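Local coordinates for protein Ton_1535 (Thermococcus onnurineus, PDB 3ZPJ) that is of unknown function but folds as an alpha-solenoid with an unusual left-handed helical turn, at residues Y122-L134 against K167-F180. Residues are numbered along the deposited sequence; the frame is centred on the assembly and turned at random.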
# COMPACT_ATOMS: atom_id res chain seq x y z
N TYR A 122 13.13 -0.41 4.14
CA TYR A 122 11.82 -0.40 4.77
C TYR A 122 11.60 0.95 5.44
O TYR A 122 10.50 1.51 5.35
CB TYR A 122 11.67 -1.53 5.78
CG TYR A 122 10.48 -1.37 6.70
CD1 TYR A 122 9.20 -1.69 6.26
CD2 TYR A 122 10.62 -0.87 7.99
CE1 TYR A 122 8.11 -1.54 7.08
CE2 TYR A 122 9.52 -0.70 8.81
CZ TYR A 122 8.27 -1.05 8.35
OH TYR A 122 7.17 -0.91 9.16
N HIS A 123 12.66 1.48 6.08
CA HIS A 123 12.55 2.81 6.71
C HIS A 123 12.36 3.93 5.70
O HIS A 123 11.59 4.87 5.94
CB HIS A 123 13.67 3.06 7.70
CG HIS A 123 13.53 2.25 8.95
ND1 HIS A 123 12.69 2.62 9.98
CD2 HIS A 123 14.06 1.06 9.30
CE1 HIS A 123 12.73 1.70 10.93
NE2 HIS A 123 13.55 0.74 10.54
N LEU A 124 13.01 3.81 4.55
CA LEU A 124 12.80 4.77 3.48
C LEU A 124 11.33 4.79 3.04
O LEU A 124 10.78 5.85 2.72
CB LEU A 124 13.69 4.44 2.29
CG LEU A 124 15.14 4.92 2.39
CD1 LEU A 124 15.96 4.23 1.32
CD2 LEU A 124 15.21 6.45 2.24
N ALA A 125 10.69 3.63 3.05
CA ALA A 125 9.27 3.56 2.66
C ALA A 125 8.38 4.17 3.72
O ALA A 125 7.49 4.94 3.40
CB ALA A 125 8.85 2.13 2.37
N ILE A 126 8.62 3.81 4.98
CA ILE A 126 7.92 4.42 6.12
C ILE A 126 8.06 5.94 6.07
O ILE A 126 7.12 6.68 6.39
CB ILE A 126 8.50 3.93 7.48
CG1 ILE A 126 8.24 2.45 7.69
CG2 ILE A 126 7.92 4.71 8.62
CD1 ILE A 126 6.95 1.97 7.15
N ALA A 127 9.22 6.41 5.64
CA ALA A 127 9.53 7.85 5.56
C ALA A 127 8.75 8.57 4.47
O ALA A 127 8.77 9.80 4.39
CB ALA A 127 11.02 8.02 5.30
N GLY A 128 8.07 7.82 3.61
CA GLY A 128 7.38 8.41 2.49
C GLY A 128 8.26 8.62 1.27
O GLY A 128 8.03 9.52 0.48
N TYR A 129 9.26 7.76 1.10
CA TYR A 129 10.17 7.87 -0.05
C TYR A 129 10.16 6.56 -0.82
O TYR A 129 11.14 5.83 -0.84
CB TYR A 129 11.60 8.15 0.42
CG TYR A 129 11.75 9.35 1.32
CD1 TYR A 129 10.95 10.47 1.16
CD2 TYR A 129 12.71 9.37 2.33
CE1 TYR A 129 11.10 11.57 1.97
CE2 TYR A 129 12.87 10.48 3.14
CZ TYR A 129 12.05 11.58 2.96
OH TYR A 129 12.19 12.69 3.75
N PRO A 130 9.03 6.25 -1.46
CA PRO A 130 8.87 4.92 -2.05
C PRO A 130 9.87 4.62 -3.16
O PRO A 130 10.38 3.50 -3.23
CB PRO A 130 7.45 4.96 -2.59
CG PRO A 130 7.16 6.41 -2.80
CD PRO A 130 7.85 7.10 -1.68
N ASP A 131 10.17 5.60 -4.01
CA ASP A 131 11.11 5.35 -5.09
C ASP A 131 12.51 5.03 -4.56
O ASP A 131 13.15 4.10 -5.07
CB ASP A 131 11.13 6.52 -6.08
CG ASP A 131 9.78 6.73 -6.74
OD1 ASP A 131 9.46 5.97 -7.68
OD2 ASP A 131 9.03 7.64 -6.32
N ASN A 132 12.99 5.77 -3.56
CA ASN A 132 14.30 5.47 -2.96
C ASN A 132 14.29 4.09 -2.31
O ASN A 132 15.25 3.33 -2.41
CB ASN A 132 14.69 6.50 -1.89
CG ASN A 132 14.98 7.85 -2.47
OD1 ASN A 132 14.11 8.46 -3.10
ND2 ASN A 132 16.18 8.35 -2.25
N ALA A 133 13.19 3.78 -1.64
CA ALA A 133 13.05 2.51 -0.98
C ALA A 133 13.25 1.35 -1.95
O ALA A 133 14.03 0.44 -1.68
CB ALA A 133 11.70 2.42 -0.32
N LEU A 134 12.56 1.40 -3.09
CA LEU A 134 12.68 0.34 -4.10
C LEU A 134 14.12 0.16 -4.57
O LEU A 134 14.61 -0.96 -4.71
CB LEU A 134 11.82 0.64 -5.32
CG LEU A 134 10.38 0.17 -5.28
CD1 LEU A 134 9.76 0.39 -6.64
CD2 LEU A 134 10.33 -1.29 -4.89
N LYS A 167 5.60 -5.61 3.82
CA LYS A 167 5.17 -4.71 4.89
C LYS A 167 5.26 -3.24 4.44
O LYS A 167 4.42 -2.42 4.81
CB LYS A 167 5.96 -4.95 6.18
CG LYS A 167 5.73 -3.92 7.29
CD LYS A 167 4.68 -4.36 8.27
CE LYS A 167 4.51 -3.35 9.42
NZ LYS A 167 5.39 -3.57 10.61
N ALA A 168 6.25 -2.92 3.63
CA ALA A 168 6.35 -1.59 3.04
C ALA A 168 5.11 -1.31 2.21
O ALA A 168 4.44 -0.29 2.38
CB ALA A 168 7.61 -1.48 2.18
N GLY A 169 4.82 -2.24 1.31
CA GLY A 169 3.60 -2.17 0.53
C GLY A 169 2.36 -1.90 1.37
O GLY A 169 1.59 -0.99 1.08
N ASP A 170 2.18 -2.68 2.44
CA ASP A 170 1.04 -2.52 3.32
C ASP A 170 0.93 -1.11 3.92
O ASP A 170 -0.16 -0.69 4.32
CB ASP A 170 1.09 -3.54 4.46
CG ASP A 170 0.74 -4.94 4.01
OD1 ASP A 170 0.11 -5.11 2.94
OD2 ASP A 170 1.12 -5.88 4.73
N THR A 171 2.04 -0.38 3.98
CA THR A 171 1.98 0.94 4.61
C THR A 171 1.76 2.03 3.59
O THR A 171 1.66 3.19 3.95
CB THR A 171 3.26 1.29 5.43
OG1 THR A 171 4.36 1.48 4.54
CG2 THR A 171 3.59 0.18 6.43
N LEU A 172 1.72 1.66 2.31
CA LEU A 172 1.62 2.64 1.22
C LEU A 172 0.24 2.67 0.58
O LEU A 172 -0.51 1.70 0.65
CB LEU A 172 2.66 2.34 0.15
CG LEU A 172 4.10 2.55 0.61
CD1 LEU A 172 5.08 2.02 -0.43
CD2 LEU A 172 4.36 4.02 0.91
N PRO A 173 -0.09 3.79 -0.06
CA PRO A 173 -1.30 3.78 -0.89
C PRO A 173 -1.11 2.87 -2.11
O PRO A 173 0.04 2.62 -2.52
CB PRO A 173 -1.44 5.25 -1.31
CG PRO A 173 -0.04 5.80 -1.25
CD PRO A 173 0.57 5.10 -0.06
N SER A 174 -2.22 2.40 -2.68
CA SER A 174 -2.21 1.43 -3.78
C SER A 174 -1.24 1.77 -4.91
O SER A 174 -0.51 0.90 -5.37
CB SER A 174 -3.63 1.21 -4.36
OG SER A 174 -4.48 0.49 -3.48
N ASN A 175 -1.22 3.02 -5.37
CA ASN A 175 -0.39 3.33 -6.53
C ASN A 175 1.09 3.16 -6.20
O ASN A 175 1.87 2.71 -7.02
CB ASN A 175 -0.66 4.72 -7.09
CG ASN A 175 -0.36 5.81 -6.10
OD1 ASN A 175 -0.55 5.65 -4.90
ND2 ASN A 175 0.12 6.94 -6.60
N GLU A 176 1.46 3.49 -4.97
CA GLU A 176 2.84 3.34 -4.55
C GLU A 176 3.13 1.92 -4.10
O GLU A 176 4.23 1.42 -4.29
CB GLU A 176 3.18 4.36 -3.47
CG GLU A 176 3.12 5.81 -3.99
CD GLU A 176 3.16 6.84 -2.86
OE1 GLU A 176 3.20 6.43 -1.67
OE2 GLU A 176 3.14 8.05 -3.17
N ALA A 177 2.12 1.24 -3.55
CA ALA A 177 2.33 -0.09 -2.98
C ALA A 177 2.58 -1.18 -4.02
O ALA A 177 3.23 -2.19 -3.74
CB ALA A 177 1.14 -0.48 -2.10
N MET A 178 2.09 -0.96 -5.24
CA MET A 178 2.07 -2.01 -6.24
C MET A 178 3.45 -2.62 -6.54
O MET A 178 3.61 -3.83 -6.57
CB MET A 178 1.36 -1.54 -7.53
CG MET A 178 0.72 -2.70 -8.31
SD MET A 178 -0.74 -3.42 -7.46
CE MET A 178 -1.80 -1.97 -7.56
N ASP A 179 4.46 -1.78 -6.75
CA ASP A 179 5.79 -2.29 -7.09
C ASP A 179 6.43 -3.16 -5.99
O ASP A 179 7.13 -4.11 -6.27
CB ASP A 179 6.69 -1.13 -7.45
CG ASP A 179 6.44 -0.61 -8.86
OD1 ASP A 179 5.92 -1.40 -9.68
OD2 ASP A 179 6.77 0.56 -9.14
N PHE A 180 6.14 -2.82 -4.73
CA PHE A 180 6.65 -3.56 -3.58
C PHE A 180 6.00 -4.93 -3.54
O PHE A 180 6.66 -5.95 -3.31
CB PHE A 180 6.35 -2.79 -2.29
CG PHE A 180 7.06 -1.46 -2.21
CD1 PHE A 180 6.53 -0.35 -2.84
CD2 PHE A 180 8.27 -1.35 -1.54
CE1 PHE A 180 7.19 0.87 -2.81
CE2 PHE A 180 8.93 -0.13 -1.50
CZ PHE A 180 8.39 0.98 -2.13
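The ring of Phe180 takes Leu134 on one face: CD2 of Leu134 lies 3.9 Å from the Phe180 ring centroid, 13° off the normal, a CH-pi contact. The edge of the ring meets Ala133, whose CB is 3.9 Å from Phe180 CE2, and the backbone O of Pro130, 3.4 Å from Phe180 CZ. Tyr122 has CG1 of Ile126 on one face of its ring and the backbone N of Ala168 at its edge. Tyr122 CE1 comes 3.4 Å from CG of Lys167. That CG stands anti to the Lys167 backbone N (chi1 171°), and bends further along the chain bring CE and NZ beside the Tyr122 hydroxyl. In this alpha-solenoid the turn joining helices 110-126 and 130-146 packs against the turn joining helices 151-170 and 174-190. The axes of segments 130-134 and 174-180 run parallel (2°) and approach to 10.4 Å. A Schellman motif at Gly128 ends one helix before Pro130 starts the next. Nearby, Ala125 CB and Ala168 CB close to 3.8 Å. CD1 of Ile126 touches Thr171, whose OG1 is held by a 2.8 Å hydrogen bond to Ala168 O, which also accepts from Thr171 N. Pro130 CG touches the carboxylate carbon CD of Glu176, and Leu134 CD1 reaches CB of Asp179 at 3.5 Å.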